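Peptidase S15/CocE/NonD (Thaumarchaeota archaeon SCGC AB-539-E09, PDB 4PF1) probably cleaves residues from the N-terminal end of peptides, as a serine aminopeptidase of the S15 family with an alpha/beta hydrolase fold. Local coordinates at residues G454-S466 with P519-D531. Residues are numbered along the deposited sequence; the frame is centred on the assembly and turned at random.
Sequences GEWLVDDQRHTAS and PKLGGYQQMLSAD
Met527, Gln525 and Arg462 bury the most surface where residues 454-466 meet the strand edge at 525-528. The Met527 chain leaves the backbone extended and bends only at its last torsion (chi3 75°), which brings CE obliquely to the indole of Trp456, 3.7 Å from CZ3, and beside Leu457 CD2. Its sulfur lies against the amide of Gln461 (SD to CD 3.7 Å), whose oxygen is bonded to Lys506. The CB of Gln525 points at the facing segment, and the end of the chain packs against Arg462 CG and Ala465 CB. The backbones form a single beta bridge: Gln461 N donates to Gln525 O (2.8 Å), and Met527 N makes a weak bond to Asp459 O. Asp460, with CG anti to its backbone N (chi1 177°), supplements it, OD1 receiving Gln525 N at 2.9 Å on its anti side, 33° out of plane, while Tyr524 OH makes a doubtfully short bond to Val458 O.

Arg462 approaches side-on, NE (2.8 Å) and NH2 both binding Asp460 OD2. One guanidinium face covers the Gly523-Tyr524 peptide of a type II turn, and NH1 reaches Gly522 O at 3.0 Å in the carbonyl plane. A water joins NH2 to the same carbonyl and to Lys520 O. Asp460 thus couples strand and arginine: its carboxylate probably offsets the buried positive charge and fixes the guanidinium against the turn, within the C-terminal non-catalytic domain.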
ATOM      1  N   GLY A 454      -4.082  15.455 -10.214  1.00 13.37           N
ATOM      2  CA  GLY A 454      -5.529  15.552 -10.062  1.00 12.96           C
ATOM      3  C   GLY A 454      -5.982  15.886  -8.656  1.00 16.10           C
ATOM      4  O   GLY A 454      -7.112  16.333  -8.467  1.00 15.30           O
ATOM      5  N   GLU A 455      -5.099  15.690  -7.653  1.00 12.45           N
ATOM      6  CA  GLU A 455      -5.419  15.938  -6.243  1.00 11.92           C
ATOM      7  C   GLU A 455      -4.785  17.234  -5.704  1.00 14.73           C
ATOM      8  O   GLU A 455      -5.071  17.615  -4.571  1.00 14.00           O
ATOM      9  CB  GLU A 455      -4.938  14.754  -5.361  1.00 13.41           C
ATOM     10  CG  GLU A 455      -5.192  13.361  -5.922  1.00 23.03           C
ATOM     11  CD  GLU A 455      -4.651  12.205  -5.092  1.00 41.04           C
ATOM     12  OE1 GLU A 455      -5.103  11.059  -5.312  1.00 42.56           O
ATOM     13  OE2 GLU A 455      -3.775  12.440  -4.225  1.00 25.71           O
ATOM     14  N   TRP A 456      -3.922  17.895  -6.497  1.00 11.24           N
ATOM     15  CA  TRP A 456      -3.109  19.036  -6.065  1.00 11.16           C
ATOM     16  C   TRP A 456      -3.895  20.246  -5.522  1.00 15.78           C
ATOM     17  O   TRP A 456      -3.406  20.886  -4.592  1.00 14.90           O
ATOM     18  CB  TRP A 456      -2.108  19.448  -7.165  1.00 10.31           C
ATOM     19  CG  TRP A 456      -2.369  20.723  -7.920  1.00 11.43           C
ATOM     20  CD1 TRP A 456      -2.813  20.826  -9.206  1.00 14.26           C
ATOM     21  CD2 TRP A 456      -1.943  22.040  -7.538  1.00 11.50           C
ATOM     22  NE1 TRP A 456      -2.762  22.137  -9.622  1.00 13.82           N
ATOM     23  CE2 TRP A 456      -2.250  22.907  -8.610  1.00 15.19           C
ATOM     24  CE3 TRP A 456      -1.376  22.582  -6.370  1.00 12.86           C
ATOM     25  CZ2 TRP A 456      -2.029  24.288  -8.543  1.00 14.72           C
ATOM     26  CZ3 TRP A 456      -1.157  23.949  -6.306  1.00 14.44           C
ATOM     27  CH2 TRP A 456      -1.473  24.786  -7.385  1.00 15.13           C
ATOM     28  N   LEU A 457      -5.107  20.529  -6.030  1.00 13.20           N
ATOM     29  CA  LEU A 457      -5.857  21.695  -5.551  1.00 13.67           C
ATOM     30  C   LEU A 457      -6.410  21.538  -4.113  1.00 18.06           C
ATOM     31  O   LEU A 457      -6.878  22.527  -3.543  1.00 18.62           O
ATOM     32  CB  LEU A 457      -6.974  22.103  -6.524  1.00 13.94           C
ATOM     33  CG  LEU A 457      -6.502  22.827  -7.803  1.00 18.79           C
ATOM     34  CD1 LEU A 457      -7.678  23.269  -8.627  1.00 19.11           C
ATOM     35  CD2 LEU A 457      -5.618  24.038  -7.478  1.00 20.21           C
ATOM     36  N   VAL A 458      -6.307  20.329  -3.511  1.00 13.49           N
ATOM     37  CA  VAL A 458      -6.722  20.116  -2.116  1.00 13.04           C
ATOM     38  C   VAL A 458      -5.481  19.797  -1.237  1.00 15.32           C
ATOM     39  O   VAL A 458      -5.628  19.361  -0.095  1.00 14.35           O
ATOM     40  CB  VAL A 458      -7.870  19.071  -1.934  1.00 16.79           C
ATOM     41  CG1 VAL A 458      -9.142  19.525  -2.640  1.00 16.65           C
ATOM     42  CG2 VAL A 458      -7.457  17.673  -2.390  1.00 16.46           C
ATOM     43  N   ASP A 459      -4.263  20.081  -1.762  1.00 10.36           N
ATOM     44  CA  ASP A 459      -2.991  19.864  -1.056  1.00  8.94           C
ATOM     45  C   ASP A 459      -2.931  20.603   0.280  1.00 11.18           C
ATOM     46  O   ASP A 459      -3.478  21.700   0.409  1.00  8.54           O
ATOM     47  CB  ASP A 459      -1.810  20.345  -1.920  1.00 10.27           C
ATOM     48  CG  ASP A 459      -1.128  19.299  -2.781  1.00 18.74           C
ATOM     49  OD1 ASP A 459      -1.630  18.154  -2.841  1.00 18.91           O
ATOM     50  OD2 ASP A 459      -0.094  19.626  -3.396  1.00 23.47           O
ATOM     51  N   ASP A 460      -2.216  20.016   1.253  1.00  8.83           N
ATOM     52  CA  ASP A 460      -1.948  20.642   2.540  1.00  9.02           C
ATOM     53  C   ASP A 460      -0.986  21.806   2.296  1.00 13.06           C
ATOM     54  O   ASP A 460       0.037  21.632   1.633  1.00 12.90           O
ATOM     55  CB  ASP A 460      -1.371  19.606   3.532  1.00 10.87           C
ATOM     56  CG  ASP A 460      -0.972  20.147   4.894  1.00 19.69           C
ATOM     57  OD1 ASP A 460      -1.603  21.129   5.356  1.00 20.57           O
ATOM     58  OD2 ASP A 460      -0.072  19.557   5.522  1.00 24.57           O
ATOM     59  N   GLN A 461      -1.373  23.005   2.726  1.00  9.66           N
ATOM     60  CA  GLN A 461      -0.576  24.205   2.500  1.00  9.68           C
ATOM     61  C   GLN A 461       0.301  24.550   3.723  1.00 13.66           C
ATOM     62  O   GLN A 461       0.831  25.660   3.800  1.00 14.32           O
ATOM     63  CB  GLN A 461      -1.483  25.391   2.097  1.00 10.87           C
ATOM     64  CG  GLN A 461      -2.195  25.201   0.735  1.00 10.56           C
ATOM     65  CD  GLN A 461      -1.240  24.919  -0.407  1.00 23.02           C
ATOM     66  OE1 GLN A 461      -0.461  25.779  -0.825  1.00 17.09           O
ATOM     67  NE2 GLN A 461      -1.280  23.698  -0.937  1.00 15.35           N
ATOM     68  N   ARG A 462       0.526  23.574   4.622  1.00  9.59           N
ATOM     69  CA  ARG A 462       1.397  23.764   5.786  1.00  9.80           C
ATOM     70  C   ARG A 462       2.871  23.971   5.369  1.00 14.44           C
ATOM     71  O   ARG A 462       3.602  24.670   6.075  1.00 13.23           O
ATOM     72  CB  ARG A 462       1.284  22.582   6.762  1.00  8.63           C
ATOM     73  CG  ARG A 462       0.192  22.766   7.820  1.00 12.16           C
ATOM     74  CD  ARG A 462       0.125  21.612   8.807  1.00 12.98           C
ATOM     75  NE  ARG A 462      -0.326  20.372   8.172  1.00 14.48           N
ATOM     76  CZ  ARG A 462      -0.884  19.353   8.820  1.00 23.91           C
ATOM     77  NH1 ARG A 462      -1.074  19.416  10.131  1.00  9.42           N
ATOM     78  NH2 ARG A 462      -1.268  18.270   8.158  1.00  9.92           N
ATOM     79  N   HIS A 463       3.293  23.387   4.208  1.00 11.53           N
ATOM     80  CA  HIS A 463       4.671  23.483   3.704  1.00 11.90           C
ATOM     81  C   HIS A 463       5.046  24.923   3.299  1.00 16.50           C
ATOM     82  O   HIS A 463       6.207  25.307   3.435  1.00 16.96           O
ATOM     83  CB  HIS A 463       4.927  22.485   2.550  1.00 12.57           C
ATOM     84  CG  HIS A 463       4.319  22.851   1.227  1.00 15.65           C
ATOM     85  ND1 HIS A 463       5.083  23.413   0.213  1.00 17.27           N
ATOM     86  CD2 HIS A 463       3.065  22.640   0.761  1.00 16.91           C
ATOM     87  CE1 HIS A 463       4.265  23.553  -0.819  1.00 16.36           C
ATOM     88  NE2 HIS A 463       3.039  23.112  -0.537  1.00 16.50           N
ATOM     89  N   THR A 464       4.057  25.726   2.877  1.00 12.61           N
ATOM     90  CA  THR A 464       4.274  27.130   2.529  1.00 12.05           C
ATOM     91  C   THR A 464       3.998  28.034   3.737  1.00 14.98           C
ATOM     92  O   THR A 464       4.537  29.134   3.805  1.00 14.31           O
ATOM     93  CB  THR A 464       3.410  27.540   1.324  1.00 18.29           C
ATOM     94  OG1 THR A 464       2.054  27.174   1.564  1.00 17.44           O
ATOM     95  CG2 THR A 464       3.887  26.925   0.031  1.00 16.08           C
ATOM     96  N   ALA A 465       3.170  27.567   4.692  1.00 11.92           N
ATOM     97  CA  ALA A 465       2.790  28.335   5.887  1.00 11.86           C
ATOM     98  C   ALA A 465       3.995  28.753   6.746  1.00 15.50           C
ATOM     99  O   ALA A 465       3.994  29.863   7.285  1.00 15.58           O
ATOM    100  CB  ALA A 465       1.812  27.538   6.733  1.00 12.60           C
ATOM    101  N   SER A 466       5.010  27.869   6.884  1.00 10.99           N
ATOM    102  CA  SER A 466       6.190  28.144   7.713  1.00 10.97           C
ATOM    103  C   SER A 466       7.267  28.936   6.960  1.00 14.57           C
ATOM    104  O   SER A 466       8.243  29.363   7.577  1.00 14.04           O
ATOM    105  CB  SER A 466       6.787  26.844   8.242  1.00 13.90           C
ATOM    106  OG  SER A 466       7.268  26.034   7.181  1.00 19.32           O
ATOM    107  N   PRO A 519      -7.864  10.982  12.419  1.00 18.09           N
ATOM    108  CA  PRO A 519      -6.801  11.646  13.210  1.00 17.53           C
ATOM    109  C   PRO A 519      -5.637  12.226  12.401  1.00 19.99           C
ATOM    110  O   PRO A 519      -5.175  13.324  12.723  1.00 19.34           O
ATOM    111  CB  PRO A 519      -6.321  10.539  14.146  1.00 19.71           C
ATOM    112  CG  PRO A 519      -7.491   9.654  14.295  1.00 24.25           C
ATOM    113  CD  PRO A 519      -8.183   9.649  12.971  1.00 19.65           C
ATOM    114  N   LYS A 520      -5.196  11.529  11.335  1.00 15.87           N
ATOM    115  CA  LYS A 520      -4.096  11.975  10.462  1.00 15.39           C
ATOM    116  C   LYS A 520      -4.359  13.349   9.806  1.00 19.30           C
ATOM    117  O   LYS A 520      -3.432  13.936   9.243  1.00 19.09           O
ATOM    118  CB  LYS A 520      -3.827  10.928   9.360  1.00 17.55           C
ATOM    119  CG  LYS A 520      -2.838   9.845   9.768  1.00 30.59           C
ATOM    120  CD  LYS A 520      -3.536   8.604  10.321  1.00 43.23           C
ATOM    121  CE  LYS A 520      -2.562   7.506  10.688  1.00 54.32           C
ATOM    122  NZ  LYS A 520      -1.920   6.900   9.486  1.00 63.20           N
ATOM    123  N   LEU A 521      -5.606  13.860   9.887  1.00 16.00           N
ATOM    124  CA  LEU A 521      -5.972  15.134   9.264  1.00 15.77           C
ATOM    125  C   LEU A 521      -5.978  16.329  10.237  1.00 18.38           C
ATOM    126  O   LEU A 521      -6.464  17.404   9.877  1.00 17.57           O
ATOM    127  CB  LEU A 521      -7.332  15.013   8.559  1.00 15.87           C
ATOM    128  CG  LEU A 521      -7.336  14.172   7.284  1.00 20.19           C
ATOM    129  CD1 LEU A 521      -8.650  14.310   6.550  1.00 20.50           C
ATOM    130  CD2 LEU A 521      -6.177  14.545   6.371  1.00 20.86           C
ATOM    131  N   GLY A 522      -5.395  16.152  11.422  1.00 14.66           N
ATOM    132  CA  GLY A 522      -5.296  17.217  12.414  1.00 14.46           C
ATOM    133  C   GLY A 522      -4.329  18.305  11.990  1.00 17.83           C
ATOM    134  O   GLY A 522      -3.173  18.014  11.662  1.00 17.01           O
ATOM    135  N   GLY A 523      -4.822  19.546  11.943  1.00 13.99           N
ATOM    136  CA  GLY A 523      -4.036  20.714  11.549  1.00 13.26           C
ATOM    137  C   GLY A 523      -3.962  20.962  10.055  1.00 16.38           C
ATOM    138  O   GLY A 523      -3.442  21.994   9.625  1.00 15.77           O
ATOM    139  N   TYR A 524      -4.493  20.016   9.256  1.00 13.27           N
ATOM    140  CA  TYR A 524      -4.508  20.016   7.793  1.00 12.88           C
ATOM    141  C   TYR A 524      -4.997  21.363   7.225  1.00 16.16           C
ATOM    142  O   TYR A 524      -6.102  21.819   7.531  1.00 15.72           O
ATOM    143  CB  TYR A 524      -5.368  18.823   7.308  1.00 14.20           C
ATOM    144  CG  TYR A 524      -5.747  18.744   5.842  1.00 15.85           C
ATOM    145  CD1 TYR A 524      -4.810  19.002   4.841  1.00 17.45           C
ATOM    146  CD2 TYR A 524      -6.983  18.234   5.452  1.00 16.75           C
ATOM    147  CE1 TYR A 524      -5.134  18.858   3.490  1.00 18.00           C
ATOM    148  CE2 TYR A 524      -7.310  18.065   4.108  1.00 17.28           C
ATOM    149  CZ  TYR A 524      -6.386  18.385   3.129  1.00 24.19           C
ATOM    150  OH  TYR A 524      -6.728  18.230   1.806  1.00 21.48           O
ATOM    151  N   GLN A 525      -4.113  22.024   6.464  1.00 11.96           N
ATOM    152  CA  GLN A 525      -4.380  23.304   5.815  1.00 11.43           C
ATOM    153  C   GLN A 525      -4.856  23.038   4.385  1.00 14.72           C
ATOM    154  O   GLN A 525      -4.106  23.218   3.418  1.00 13.81           O
ATOM    155  CB  GLN A 525      -3.134  24.207   5.844  1.00 12.39           C
ATOM    156  CG  GLN A 525      -2.856  24.811   7.221  1.00 18.68           C
ATOM    157  CD  GLN A 525      -1.678  25.758   7.224  1.00 24.18           C
ATOM    158  OE1 GLN A 525      -1.245  26.262   6.188  1.00 16.52           O
ATOM    159  NE2 GLN A 525      -1.167  26.067   8.408  1.00 13.67           N
ATOM    160  N   GLN A 526      -6.096  22.550   4.272  1.00 10.72           N
ATOM    161  CA  GLN A 526      -6.717  22.167   3.010  1.00  9.93           C
ATOM    162  C   GLN A 526      -6.973  23.372   2.118  1.00 13.74           C
ATOM    163  O   GLN A 526      -7.824  24.205   2.444  1.00 13.16           O
ATOM    164  CB  GLN A 526      -8.040  21.434   3.283  1.00 11.07           C
ATOM    165  CG  GLN A 526      -8.736  20.911   2.024  1.00 16.65           C
ATOM    166  CD  GLN A 526     -10.228  21.107   2.082  1.00 26.82           C
ATOM    167  OE1 GLN A 526     -10.898  20.752   3.066  1.00 20.60           O
ATOM    168  NE2 GLN A 526     -10.784  21.674   1.023  1.00 13.56           N
ATOM    169  N   MET A 527      -6.286  23.435   0.959  1.00 10.82           N
ATOM    170  CA  MET A 527      -6.531  24.494  -0.013  1.00 10.53           C
ATOM    171  C   MET A 527      -7.951  24.327  -0.560  1.00 14.28           C
ATOM    172  O   MET A 527      -8.395  23.192  -0.773  1.00 13.70           O
ATOM    173  CB  MET A 527      -5.488  24.480  -1.135  1.00 12.30           C
ATOM    174  CG  MET A 527      -5.418  25.801  -1.887  1.00 15.72           C
ATOM    175  SD  MET A 527      -3.844  26.054  -2.731  1.00 19.26           S
ATOM    176  CE  MET A 527      -4.040  24.915  -4.125  1.00 15.28           C
ATOM    177  N   LEU A 528      -8.687  25.439  -0.702  1.00 10.58           N
ATOM    178  CA  LEU A 528     -10.092  25.400  -1.106  1.00 10.55           C
ATOM    179  C   LEU A 528     -10.347  26.201  -2.392  1.00 14.87           C
ATOM    180  O   LEU A 528     -11.098  25.748  -3.258  1.00 13.97           O
ATOM    181  CB  LEU A 528     -10.959  25.935   0.053  1.00 10.76           C
ATOM    182  CG  LEU A 528     -12.469  25.855  -0.117  1.00 15.57           C
ATOM    183  CD1 LEU A 528     -12.979  24.436   0.112  1.00 15.34           C
ATOM    184  CD2 LEU A 528     -13.156  26.812   0.816  1.00 18.03           C
ATOM    185  N   SER A 529      -9.747  27.391  -2.499  1.00 11.79           N
ATOM    186  CA  SER A 529      -9.867  28.262  -3.669  1.00 11.76           C
ATOM    187  C   SER A 529      -8.628  29.118  -3.763  1.00 16.70           C
ATOM    188  O   SER A 529      -8.317  29.844  -2.824  1.00 16.41           O
ATOM    189  CB  SER A 529     -11.121  29.126  -3.576  1.00 15.28           C
ATOM    190  OG  SER A 529     -11.205  30.041  -4.654  1.00 22.65           O
ATOM    191  N   ALA A 530      -7.884  29.000  -4.870  1.00 14.28           N
ATOM    192  CA  ALA A 530      -6.641  29.741  -5.039  1.00 14.23           C
ATOM    193  C   ALA A 530      -6.372  30.087  -6.494  1.00 17.76           C
ATOM    194  O   ALA A 530      -6.684  29.298  -7.388  1.00 17.32           O
ATOM    195  CB  ALA A 530      -5.479  28.931  -4.485  1.00 14.77           C
ATOM    196  N   ASP A 531      -5.771  31.261  -6.734  1.00 13.88           N
ATOM    197  CA  ASP A 531      -5.375  31.670  -8.076  1.00 13.54           C
ATOM    198  C   ASP A 531      -4.211  32.655  -8.042  1.00 15.57           C
ATOM    199  O   ASP A 531      -3.759  33.058  -6.967  1.00 14.65           O
ATOM    200  CB  ASP A 531      -6.554  32.227  -8.895  1.00 15.84           C
ATOM    201  CG  ASP A 531      -6.591  31.649 -10.306  1.00 23.23           C
ATOM    202  OD1 ASP A 531      -5.502  31.448 -10.897  1.00 23.85           O
ATOM    203  OD2 ASP A 531      -7.699  31.359 -10.798  1.00 24.99           O
TER
HETATM  204  O   HOH W   1      -2.374  16.329   9.732  1.00 13.18           O